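Local structure of short-chain dehydrogenase/reductase SDR (5VA8) at residues Val42-Arg47 and Ala57-Asn62; Glu33-Glu38 and Ile92-Ala97. The protein binds NADP through a Rossmann fold and is probably an NADP(H)-dependent oxidoreductase of the short-chain dehydrogenase/reductase family. All blocks are in the same frame, centred on the assembly; numbering follows the deposited sequence.

Contact 1: Val42-Arg47 and Ala57-Asn62; sequences VTIVAR and AAIRAN. With NAP (NADP nicotinamide-adenine-dinucleotide phosphate), chain E.
Ile59, on helix 49-63, packs on two branched side chains of strand 41-46, Val42 and Ile44. Its two branches divide the work. CG2, set anti to the backbone N, meets Val42 CG2 at 4.2 Å, the two side chains crossing at about a right angle; the longer arm carries Ile59 CD1 to within 4.5 Å of Ile44 CD1, a looser methyl-to-methyl touch. No hydrogen bond joins strand and helix here. Ala32 of helix 26-37 and Val67 of the next strand also pack on Ile59.

Just past the end of the strand, Arg47 takes hold of the cofactor. It bends at chi3 (-61°) and lays its guanidinium over the adenine, with N7A of NADP 3.2 Å from the guanidinium plane and offset toward the rim. The 2'-phosphate sits at the edge of the same group, in plane. Its O1X takes two bonds from this residue, from Arg47 N at 2.8 Å and from Arg47 NE at 2.7 Å, the latter nearly straight (165°), while Arg47 NH2 reaches O2X at 2.9 Å. Backbone and side chain thus grip the phosphate together, an anchorage that NADH, lacking this group, could not use; the chemistry is consistent with a preference for NADP(H).

Contact 2: Glu33-Glu38 and Ile92-Ala97; sequences EALAAE and ILVNNA. With NAP (NADP nicotinamide-adenine-dinucleotide phosphate), chain E.
Helix 26-37 lies over strand 92-95 at a distance that leaves room for one layer of side chains: the nearest alpha carbons, Leu35 CA and Ile92 CA, are 9.5 Å apart. Segment 33-38 belongs to the C-terminal part of the helix, with Ala37 N bonded to Glu33 O at 2.9 Å; Glu38 N bonds to Leu35 O and weakly to Ala34 O. Along the extended strand Ile92 and Val94 point toward the helix and Leu93 points away; its side chain packs on Leu127 and Thr131 of helix 110-138.

A single methyl of the helix carries the contact. Leu35 CD1 lies 4.0 Å from Val94 CG2 and 4.2 Å from Ile92 CG2, and the leucine runs past both strand residues in the opposite sense. In Ile92, CG2 stands anti to the backbone N; in Val94 that place goes to CG1, and it is CG2, beside the N, that faces the leucine. All three residues are buried, and Ala18 and Val20 of the adjacent strand 17-20 also touch Leu35.

Beyond Asn95 the chain leaves the strand and reaches the cofactor. The ribose hydroxyl O3D of NADP donates a 2.6 Å hydrogen bond to Ala97 O, and Asn96 OD1 approaches C4D at 3.2 Å. Asn95-Asn96-Ala97 are the first three residues of the NNAG motif of classical short-chain dehydrogenases, which begins at the C-terminal end of the fourth strand of their Rossmann fold and borders the nicotinamide ribose.

In the fold
The two contacts lie on one side of the seven-stranded parallel sheet, their centres 10 Å apart. Along the chain the order is helix 26-37, strand 41-46, helix 49-63 and strand 92-95, so contact 2 spans contact 1. Strand 17-20 separates the two strands in the sheet, and the neighbouring helices pack together: Ile59 CG2 is 3.5 Å from Ala36 CB, while Val42 CG1 meets Leu35 CB at 4.1 Å. The two contacts thus pack directly on each other. Both strands end at the C-terminal end of the parallel sheet, where NADP lies across them, segment 42-47 holding the adenosine 2'-phosphate and segment 92-97 the nicotinamide ribose.

Contact 1: Val42-Arg47 and Ala57-Asn62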
ATOM      1  N   VAL A  42     -28.145  17.848 -11.797  1.00 15.03           N
ATOM      2  CA  VAL A  42     -27.991  16.557 -11.135  1.00 14.21           C
ATOM      3  C   VAL A  42     -29.246  15.717 -11.324  1.00 14.26           C
ATOM      4  O   VAL A  42     -30.372  16.212 -11.209  1.00 17.20           O
ATOM      5  CB  VAL A  42     -27.654  16.699  -9.633  1.00 13.30           C
ATOM      6  CG1 VAL A  42     -26.255  17.304  -9.462  1.00 14.57           C
ATOM      7  CG2 VAL A  42     -28.714  17.522  -8.909  1.00 18.09           C
ATOM      8  N   THR A  43     -29.037  14.442 -11.625  1.00 13.55           N
ATOM      9  CA  THR A  43     -30.079  13.428 -11.590  1.00 12.58           C
ATOM     10  C   THR A  43     -29.800  12.563 -10.373  1.00 14.20           C
ATOM     11  O   THR A  43     -28.738  11.932 -10.297  1.00 14.35           O
ATOM     12  CB  THR A  43     -30.061  12.596 -12.871  1.00 14.82           C
ATOM     13  OG1 THR A  43     -30.388  13.433 -13.984  1.00 16.05           O
ATOM     14  CG2 THR A  43     -31.061  11.448 -12.786  1.00 15.31           C
ATOM     15  N   ILE A  44     -30.721  12.563  -9.408  1.00 15.40           N
ATOM     16  CA  ILE A  44     -30.536  11.813  -8.169  1.00 12.44           C
ATOM     17  C   ILE A  44     -31.444  10.592  -8.191  1.00 12.27           C
ATOM     18  O   ILE A  44     -32.586  10.648  -8.668  1.00 14.47           O
ATOM     19  CB  ILE A  44     -30.772  12.665  -6.902  1.00 13.23           C
ATOM     20  CG1 ILE A  44     -32.164  13.289  -6.864  1.00 15.49           C
ATOM     21  CG2 ILE A  44     -29.708  13.765  -6.790  1.00 15.18           C
ATOM     22  CD1 ILE A  44     -32.446  13.987  -5.524  1.00 17.05           C
ATOM     23  N   VAL A  45     -30.918   9.484  -7.681  1.00 14.10           N
ATOM     24  CA  VAL A  45     -31.565   8.177  -7.735  1.00 14.00           C
ATOM     25  C   VAL A  45     -31.737   7.656  -6.316  1.00 13.92           C
ATOM     26  O   VAL A  45     -30.786   7.679  -5.523  1.00 14.46           O
ATOM     27  CB  VAL A  45     -30.737   7.180  -8.569  1.00 14.75           C
ATOM     28  CG1 VAL A  45     -31.400   5.824  -8.563  1.00 18.02           C
ATOM     29  CG2 VAL A  45     -30.559   7.684 -10.015  1.00 15.91           C
ATOM     30  N   ALA A  46     -32.942   7.184  -5.995  1.00 12.08           N
ATOM     31  CA  ALA A  46     -33.178   6.474  -4.744  1.00 12.07           C
ATOM     32  C   ALA A  46     -34.426   5.619  -4.915  1.00 12.91           C
ATOM     33  O   ALA A  46     -35.210   5.827  -5.841  1.00 15.61           O
ATOM     34  CB  ALA A  46     -33.335   7.432  -3.555  1.00 15.24           C
ATOM     35  N   ARG A  47     -34.612   4.667  -4.000  1.00 13.88           N
ATOM     36  CA  ARG A  47     -35.733   3.741  -4.141  1.00 15.52           C
ATOM     37  C   ARG A  47     -37.047   4.349  -3.668  1.00 17.40           C
ATOM     38  O   ARG A  47     -38.090   4.128  -4.295  1.00 18.13           O
ATOM     39  CB  ARG A  47     -35.444   2.449  -3.380  1.00 14.20           C
ATOM     40  CG  ARG A  47     -34.275   1.659  -3.981  1.00 16.69           C
ATOM     41  CD  ARG A  47     -33.797   0.563  -3.038  1.00 16.86           C
ATOM     42  NE  ARG A  47     -33.323   1.120  -1.772  1.00 15.45           N
ATOM     43  CZ  ARG A  47     -32.773   0.396  -0.803  1.00 21.41           C
ATOM     44  NH1 ARG A  47     -32.608  -0.912  -0.960  1.00 22.98           N
ATOM     45  NH2 ARG A  47     -32.385   0.975   0.325  1.00 18.64           N
ATOM     46  N   ALA A  57     -36.589  18.563  -4.403  1.00 17.80           N
ATOM     47  CA  ALA A  57     -37.125  19.913  -4.256  1.00 17.85           C
ATOM     48  C   ALA A  57     -36.155  20.814  -3.505  1.00 20.00           C
ATOM     49  O   ALA A  57     -35.991  21.988  -3.854  1.00 20.96           O
ATOM     50  CB  ALA A  57     -38.475  19.874  -3.541  1.00 19.12           C
ATOM     51  N   ALA A  58     -35.500  20.280  -2.473  1.00 17.29           N
ATOM     52  CA  ALA A  58     -34.541  21.078  -1.716  1.00 20.12           C
ATOM     53  C   ALA A  58     -33.377  21.529  -2.593  1.00 22.19           C
ATOM     54  O   ALA A  58     -32.966  22.691  -2.532  1.00 19.79           O
ATOM     55  CB  ALA A  58     -34.030  20.284  -0.514  1.00 20.20           C
ATOM     56  N   ILE A  59     -32.828  20.624  -3.406  1.00 18.99           N
ATOM     57  CA  ILE A  59     -31.677  20.987  -4.232  1.00 16.31           C
ATOM     58  C   ILE A  59     -32.082  22.007  -5.293  1.00 19.32           C
ATOM     59  O   ILE A  59     -31.338  22.957  -5.575  1.00 20.22           O
ATOM     60  CB  ILE A  59     -31.053  19.723  -4.852  1.00 16.33           C
ATOM     61  CG1 ILE A  59     -30.484  18.830  -3.749  1.00 19.48           C
ATOM     62  CG2 ILE A  59     -29.950  20.086  -5.849  1.00 17.56           C
ATOM     63  CD1 ILE A  59     -29.970  17.473  -4.257  1.00 21.29           C
ATOM     64  N   ARG A  60     -33.266  21.834  -5.894  1.00 19.62           N
ATOM     65  CA  ARG A  60     -33.797  22.838  -6.815  1.00 24.86           C
ATOM     66  C   ARG A  60     -33.844  24.210  -6.171  1.00 25.49           C
ATOM     67  O   ARG A  60     -33.402  25.206  -6.756  1.00 27.14           O
ATOM     68  CB  ARG A  60     -35.204  22.451  -7.273  1.00 25.83           C
ATOM     69  CG  ARG A  60     -35.235  21.657  -8.536  1.00 25.16           C
ATOM     70  CD  ARG A  60     -36.663  21.301  -8.942  1.00 19.91           C
ATOM     71  NE  ARG A  60     -36.629  19.973  -9.519  1.00 20.47           N
ATOM     72  CZ  ARG A  60     -37.194  18.894  -8.989  1.00 22.58           C
ATOM     73  NH1 ARG A  60     -37.918  18.983  -7.876  1.00 24.58           N
ATOM     74  NH2 ARG A  60     -37.057  17.727  -9.603  1.00 22.19           N
ATOM     75  N   ALA A  61     -34.400  24.280  -4.961  1.00 23.32           N
ATOM     76  CA  ALA A  61     -34.540  25.563  -4.284  1.00 25.20           C
ATOM     77  C   ALA A  61     -33.180  26.130  -3.892  1.00 24.76           C
ATOM     78  O   ALA A  61     -32.961  27.342  -3.979  1.00 31.63           O
ATOM     79  CB  ALA A  61     -35.440  25.412  -3.057  1.00 23.28           C
ATOM     80  N   ASN A  62     -32.251  25.266  -3.474  1.00 22.98           N
ATOM     81  CA  ASN A  62     -30.952  25.733  -3.001  1.00 20.22           C
ATOM     82  C   ASN A  62     -30.057  26.183  -4.148  1.00 23.79           C
ATOM     83  O   ASN A  62     -29.346  27.191  -4.032  1.00 27.73           O
ATOM     84  CB  ASN A  62     -30.246  24.628  -2.217  1.00 22.15           C
ATOM     85  CG  ASN A  62     -30.864  24.379  -0.858  1.00 26.64           C
ATOM     86  OD1 ASN A  62     -31.640  25.188  -0.356  1.00 28.86           O
ATOM     87  ND2 ASN A  62     -30.518  23.245  -0.255  1.00 26.97           N
TER
HETATM   88  PA  NAP E 301     -27.725   6.548   3.990  1.00 16.95           P
HETATM   89  O1A NAP E 301     -27.649   7.800   4.765  1.00 17.38           O
HETATM   90  O2A NAP E 301     -28.645   5.479   4.542  1.00 19.64           O
HETATM   91  O5B NAP E 301     -28.168   6.956   2.504  1.00 15.61           O
HETATM   92  C5B NAP E 301     -28.325   5.924   1.520  1.00 14.30           C
HETATM   93  C4B NAP E 301     -29.029   6.539   0.342  1.00 13.32           C
HETATM   94  O4B NAP E 301     -28.964   5.618  -0.766  1.00 15.40           O
HETATM   95  C3B NAP E 301     -30.518   6.821   0.549  1.00 13.60           C
HETATM   96  O3B NAP E 301     -30.903   7.932  -0.249  1.00 13.40           O
HETATM   97  C2B NAP E 301     -31.155   5.534   0.032  1.00 15.12           C
HETATM   98  O2B NAP E 301     -32.551   5.776  -0.255  1.00 14.77           O
HETATM   99  C1B NAP E 301     -30.270   5.279  -1.190  1.00 15.76           C
HETATM  100  N9A NAP E 301     -30.230   3.889  -1.634  1.00 15.08           N
HETATM  101  C8A NAP E 301     -29.810   2.808  -0.906  1.00 15.00           C
HETATM  102  N7A NAP E 301     -29.774   1.686  -1.586  1.00 15.86           N
HETATM  103  C5A NAP E 301     -30.212   2.054  -2.850  1.00 14.06           C
HETATM  104  C6A NAP E 301     -30.417   1.319  -4.034  1.00 14.78           C
HETATM  105  N6A NAP E 301     -30.193   0.004  -4.142  1.00 15.46           N
HETATM  106  N1A NAP E 301     -30.876   1.984  -5.118  1.00 13.43           N
HETATM  107  C2A NAP E 301     -31.096   3.302  -5.014  1.00 12.05           C
HETATM  108  N3A NAP E 301     -30.939   4.099  -3.952  1.00 13.47           N
HETATM  109  C4A NAP E 301     -30.497   3.409  -2.895  1.00 13.44           C
HETATM  110  O3  NAP E 301     -26.278   5.886   3.828  1.00 16.56           O
HETATM  111  PN  NAP E 301     -24.804   6.503   3.722  1.00 14.58           P
HETATM  112  O1N NAP E 301     -24.836   7.723   2.893  1.00 14.00           O
HETATM  113  O2N NAP E 301     -24.248   6.575   5.090  1.00 16.54           O
HETATM  114  O5D NAP E 301     -24.077   5.315   2.941  1.00 17.22           O
HETATM  115  C5D NAP E 301     -23.869   5.370   1.514  1.00 17.65           C
HETATM  116  C4D NAP E 301     -22.918   4.247   1.183  1.00 12.18           C
HETATM  117  O4D NAP E 301     -21.648   4.508   1.824  1.00 12.69           O
HETATM  118  C3D NAP E 301     -23.348   2.853   1.655  1.00 13.50           C
HETATM  119  O3D NAP E 301     -22.925   1.853   0.728  1.00 14.57           O
HETATM  120  C2D NAP E 301     -22.585   2.701   2.967  1.00 12.60           C
HETATM  121  O2D NAP E 301     -22.365   1.353   3.370  1.00 13.16           O
HETATM  122  C1D NAP E 301     -21.280   3.383   2.568  1.00 12.74           C
HETATM  123  N1N NAP E 301     -20.456   3.835   3.716  1.00 13.77           N
HETATM  124  C2N NAP E 301     -21.010   4.568   4.697  1.00 14.94           C
HETATM  125  C3N NAP E 301     -20.225   5.036   5.730  1.00 16.16           C
HETATM  126  C7N NAP E 301     -20.717   5.873   6.871  1.00 15.02           C
HETATM  127  O7N NAP E 301     -20.075   5.870   7.939  1.00 15.64           O
HETATM  128  N7N NAP E 301     -21.893   6.480   6.745  1.00 13.86           N
HETATM  129  C4N NAP E 301     -18.854   4.793   5.679  1.00 26.82           C
HETATM  130  C5N NAP E 301     -18.322   4.023   4.660  1.00 16.99           C
HETATM  131  C6N NAP E 301     -19.144   3.535   3.690  1.00 14.96           C
HETATM  132  P2B NAP E 301     -33.599   4.559  -0.407  1.00 15.21           P
HETATM  133  O1X NAP E 301     -33.248   3.855  -1.676  1.00 16.06           O
HETATM  134  O2X NAP E 301     -33.449   3.659   0.820  1.00 14.89           O
HETATM  135  O3X NAP E 301     -34.970   5.263  -0.441  1.00 20.06           O

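Contact 2: Glu33-Glu38 and Ile92-Ala97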
ATOM      1  N   GLU A  33     -25.692  17.667  -3.552  1.00 15.11           N
ATOM      2  CA  GLU A  33     -25.793  19.068  -3.150  1.00 16.45           C
ATOM      3  C   GLU A  33     -24.531  19.837  -3.519  1.00 16.44           C
ATOM      4  O   GLU A  33     -24.608  20.995  -3.946  1.00 18.83           O
ATOM      5  CB  GLU A  33     -26.056  19.177  -1.645  1.00 17.72           C
ATOM      6  CG  GLU A  33     -27.378  18.524  -1.234  1.00 19.62           C
ATOM      7  CD  GLU A  33     -27.962  19.075   0.050  1.00 39.30           C
ATOM      8  OE1 GLU A  33     -28.284  20.282   0.078  1.00 48.25           O
ATOM      9  OE2 GLU A  33     -28.108  18.300   1.027  1.00 32.89           O
ATOM     10  N   ALA A  34     -23.362  19.218  -3.345  1.00 15.72           N
ATOM     11  CA  ALA A  34     -22.115  19.926  -3.627  1.00 15.90           C
ATOM     12  C   ALA A  34     -21.939  20.155  -5.121  1.00 15.41           C
ATOM     13  O   ALA A  34     -21.493  21.232  -5.535  1.00 17.63           O
ATOM     14  CB  ALA A  34     -20.929  19.151  -3.055  1.00 18.57           C
ATOM     15  N   LEU A  35     -22.301  19.166  -5.946  1.00 16.39           N
ATOM     16  CA  LEU A  35     -22.235  19.355  -7.396  1.00 15.09           C
ATOM     17  C   LEU A  35     -23.233  20.415  -7.851  1.00 17.32           C
ATOM     18  O   LEU A  35     -22.889  21.310  -8.634  1.00 16.90           O
ATOM     19  CB  LEU A  35     -22.476  18.024  -8.119  1.00 16.51           C
ATOM     20  CG  LEU A  35     -21.379  16.974  -7.921  1.00 16.12           C
ATOM     21  CD1 LEU A  35     -21.840  15.599  -8.413  1.00 14.98           C
ATOM     22  CD2 LEU A  35     -20.090  17.399  -8.631  1.00 15.98           C
ATOM     23  N   ALA A  36     -24.471  20.348  -7.352  1.00 15.30           N
ATOM     24  CA  ALA A  36     -25.463  21.361  -7.711  1.00 16.38           C
ATOM     25  C   ALA A  36     -25.002  22.759  -7.314  1.00 19.37           C
ATOM     26  O   ALA A  36     -25.253  23.731  -8.040  1.00 18.94           O
ATOM     27  CB  ALA A  36     -26.807  21.033  -7.056  1.00 16.36           C
ATOM     28  N   ALA A  37     -24.331  22.883  -6.159  1.00 16.81           N
ATOM     29  CA  ALA A  37     -23.837  24.179  -5.707  1.00 19.54           C
ATOM     30  C   ALA A  37     -22.819  24.772  -6.669  1.00 21.62           C
ATOM     31  O   ALA A  37     -22.638  25.995  -6.695  1.00 23.25           O
ATOM     32  CB  ALA A  37     -23.211  24.053  -4.315  1.00 18.99           C
ATOM     33  N   GLU A  38     -22.145  23.935  -7.450  1.00 19.77           N
ATOM     34  CA  GLU A  38     -21.218  24.406  -8.467  1.00 19.17           C
ATOM     35  C   GLU A  38     -21.868  24.468  -9.846  1.00 22.89           C
ATOM     36  O   GLU A  38     -21.164  24.575 -10.856  1.00 19.78           O
ATOM     37  CB  GLU A  38     -19.972  23.519  -8.489  1.00 23.20           C
ATOM     38  CG  GLU A  38     -19.298  23.340  -7.119  1.00 24.28           C
ATOM     39  CD  GLU A  38     -18.960  24.654  -6.415  1.00 30.26           C
ATOM     40  OE1 GLU A  38     -18.703  25.675  -7.093  1.00 26.99           O
ATOM     41  OE2 GLU A  38     -18.964  24.669  -5.164  1.00 30.40           O
ATOM     42  N   ILE A  92     -20.538  13.366 -15.457  1.00 11.26           N
ATOM     43  CA  ILE A  92     -20.104  13.036 -14.107  1.00 11.95           C
ATOM     44  C   ILE A  92     -20.981  11.896 -13.615  1.00 11.72           C
ATOM     45  O   ILE A  92     -22.207  11.968 -13.726  1.00 12.72           O
ATOM     46  CB  ILE A  92     -20.240  14.248 -13.165  1.00 11.73           C
ATOM     47  CG1 ILE A  92     -19.253  15.350 -13.553  1.00 11.84           C
ATOM     48  CG2 ILE A  92     -20.010  13.843 -11.717  1.00 12.70           C
ATOM     49  CD1 ILE A  92     -19.710  16.722 -13.063  1.00 14.23           C
ATOM     50  N   LEU A  93     -20.359  10.849 -13.078  1.00 11.69           N
ATOM     51  CA  LEU A  93     -21.094   9.718 -12.518  1.00 12.04           C
ATOM     52  C   LEU A  93     -20.602   9.502 -11.102  1.00 13.02           C
ATOM     53  O   LEU A  93     -19.406   9.301 -10.899  1.00 13.34           O
ATOM     54  CB  LEU A  93     -20.871   8.453 -13.349  1.00 10.52           C
ATOM     55  CG  LEU A  93     -21.332   7.142 -12.717  1.00 11.56           C
ATOM     56  CD1 LEU A  93     -22.849   7.120 -12.562  1.00 12.99           C
ATOM     57  CD2 LEU A  93     -20.851   5.975 -13.589  1.00 12.97           C
ATOM     58  N   VAL A  94     -21.513   9.555 -10.127  1.00 12.27           N
ATOM     59  CA  VAL A  94     -21.190   9.243  -8.734  1.00  9.85           C
ATOM     60  C   VAL A  94     -21.855   7.910  -8.430  1.00 12.18           C
ATOM     61  O   VAL A  94     -23.089   7.819  -8.363  1.00 13.23           O
ATOM     62  CB  VAL A  94     -21.643  10.341  -7.762  1.00 12.64           C
ATOM     63  CG1 VAL A  94     -21.244   9.973  -6.316  1.00 12.73           C
ATOM     64  CG2 VAL A  94     -21.021  11.684  -8.138  1.00 13.31           C
ATOM     65  N   ASN A  95     -21.035   6.873  -8.290  1.00 11.75           N
ATOM     66  CA  ASN A  95     -21.507   5.523  -8.017  1.00 11.88           C
ATOM     67  C   ASN A  95     -21.694   5.328  -6.519  1.00 12.88           C
ATOM     68  O   ASN A  95     -20.855   5.738  -5.712  1.00 13.46           O
ATOM     69  CB  ASN A  95     -20.513   4.492  -8.552  1.00 10.79           C
ATOM     70  CG  ASN A  95     -20.780   4.096  -9.999  1.00 12.46           C
ATOM     71  OD1 ASN A  95     -21.929   3.917 -10.408  1.00 13.02           O
ATOM     72  ND2 ASN A  95     -19.712   3.955 -10.777  1.00 12.99           N
ATOM     73  N   ASN A  96     -22.793   4.670  -6.154  1.00 12.30           N
ATOM     74  CA  ASN A  96     -23.196   4.528  -4.764  1.00 11.35           C
ATOM     75  C   ASN A  96     -24.419   3.622  -4.734  1.00 14.32           C
ATOM     76  O   ASN A  96     -25.190   3.571  -5.696  1.00 15.82           O
ATOM     77  CB  ASN A  96     -23.519   5.902  -4.149  1.00 11.39           C
ATOM     78  CG  ASN A  96     -23.739   5.852  -2.655  1.00 11.73           C
ATOM     79  OD1 ASN A  96     -23.080   5.089  -1.945  1.00 13.05           O
ATOM     80  ND2 ASN A  96     -24.643   6.696  -2.162  1.00 12.73           N
ATOM     81  N   ALA A  97     -24.580   2.915  -3.623  1.00 12.31           N
ATOM     82  CA  ALA A  97     -25.722   2.047  -3.349  1.00 12.95           C
ATOM     83  C   ALA A  97     -25.627   1.647  -1.892  1.00 15.44           C
ATOM     84  O   ALA A  97     -24.571   1.789  -1.266  1.00 15.64           O
ATOM     85  CB  ALA A  97     -25.747   0.796  -4.246  1.00 13.80           C
TER
HETATM   86  PA  NAP E 301     -27.725   6.548   3.990  1.00 16.95           P
HETATM   87  O1A NAP E 301     -27.649   7.800   4.765  1.00 17.38           O
HETATM   88  O2A NAP E 301     -28.645   5.479   4.542  1.00 19.64           O
HETATM   89  O5B NAP E 301     -28.168   6.956   2.504  1.00 15.61           O
HETATM   90  C5B NAP E 301     -28.325   5.924   1.520  1.00 14.30           C
HETATM   91  C4B NAP E 301     -29.029   6.539   0.342  1.00 13.32           C
HETATM   92  O4B NAP E 301     -28.964   5.618  -0.766  1.00 15.40           O
HETATM   93  C3B NAP E 301     -30.518   6.821   0.549  1.00 13.60           C
HETATM   94  O3B NAP E 301     -30.903   7.932  -0.249  1.00 13.40           O
HETATM   95  C2B NAP E 301     -31.155   5.534   0.032  1.00 15.12           C
HETATM   96  O2B NAP E 301     -32.551   5.776  -0.255  1.00 14.77           O
HETATM   97  C1B NAP E 301     -30.270   5.279  -1.190  1.00 15.76           C
HETATM   98  N9A NAP E 301     -30.230   3.889  -1.634  1.00 15.08           N
HETATM   99  C8A NAP E 301     -29.810   2.808  -0.906  1.00 15.00           C
HETATM  100  N7A NAP E 301     -29.774   1.686  -1.586  1.00 15.86           N
HETATM  101  C5A NAP E 301     -30.212   2.054  -2.850  1.00 14.06           C
HETATM  102  C6A NAP E 301     -30.417   1.319  -4.034  1.00 14.78           C
HETATM  103  N6A NAP E 301     -30.193   0.004  -4.142  1.00 15.46           N
HETATM  104  N1A NAP E 301     -30.876   1.984  -5.118  1.00 13.43           N
HETATM  105  C2A NAP E 301     -31.096   3.302  -5.014  1.00 12.05           C
HETATM  106  N3A NAP E 301     -30.939   4.099  -3.952  1.00 13.47           N
HETATM  107  C4A NAP E 301     -30.497   3.409  -2.895  1.00 13.44           C
HETATM  108  O3  NAP E 301     -26.278   5.886   3.828  1.00 16.56           O
HETATM  109  PN  NAP E 301     -24.804   6.503   3.722  1.00 14.58           P
HETATM  110  O1N NAP E 301     -24.836   7.723   2.893  1.00 14.00           O
HETATM  111  O2N NAP E 301     -24.248   6.575   5.090  1.00 16.54           O
HETATM  112  O5D NAP E 301     -24.077   5.315   2.941  1.00 17.22           O
HETATM  113  C5D NAP E 301     -23.869   5.370   1.514  1.00 17.65           C
HETATM  114  C4D NAP E 301     -22.918   4.247   1.183  1.00 12.18           C
HETATM  115  O4D NAP E 301     -21.648   4.508   1.824  1.00 12.69           O
HETATM  116  C3D NAP E 301     -23.348   2.853   1.655  1.00 13.50           C
HETATM  117  O3D NAP E 301     -22.925   1.853   0.728  1.00 14.57           O
HETATM  118  C2D NAP E 301     -22.585   2.701   2.967  1.00 12.60           C
HETATM  119  O2D NAP E 301     -22.365   1.353   3.370  1.00 13.16           O
HETATM  120  C1D NAP E 301     -21.280   3.383   2.568  1.00 12.74           C
HETATM  121  N1N NAP E 301     -20.456   3.835   3.716  1.00 13.77           N
HETATM  122  C2N NAP E 301     -21.010   4.568   4.697  1.00 14.94           C
HETATM  123  C3N NAP E 301     -20.225   5.036   5.730  1.00 16.16           C
HETATM  124  C7N NAP E 301     -20.717   5.873   6.871  1.00 15.02           C
HETATM  125  O7N NAP E 301     -20.075   5.870   7.939  1.00 15.64           O
HETATM  126  N7N NAP E 301     -21.893   6.480   6.745  1.00 13.86           N
HETATM  127  C4N NAP E 301     -18.854   4.793   5.679  1.00 26.82           C
HETATM  128  C5N NAP E 301     -18.322   4.023   4.660  1.00 16.99           C
HETATM  129  C6N NAP E 301     -19.144   3.535   3.690  1.00 14.96           C
HETATM  130  P2B NAP E 301     -33.599   4.559  -0.407  1.00 15.21           P
HETATM  131  O1X NAP E 301     -33.248   3.855  -1.676  1.00 16.06           O
HETATM  132  O2X NAP E 301     -33.449   3.659   0.820  1.00 14.89           O
HETATM  133  O3X NAP E 301     -34.970   5.263  -0.441  1.00 20.06           O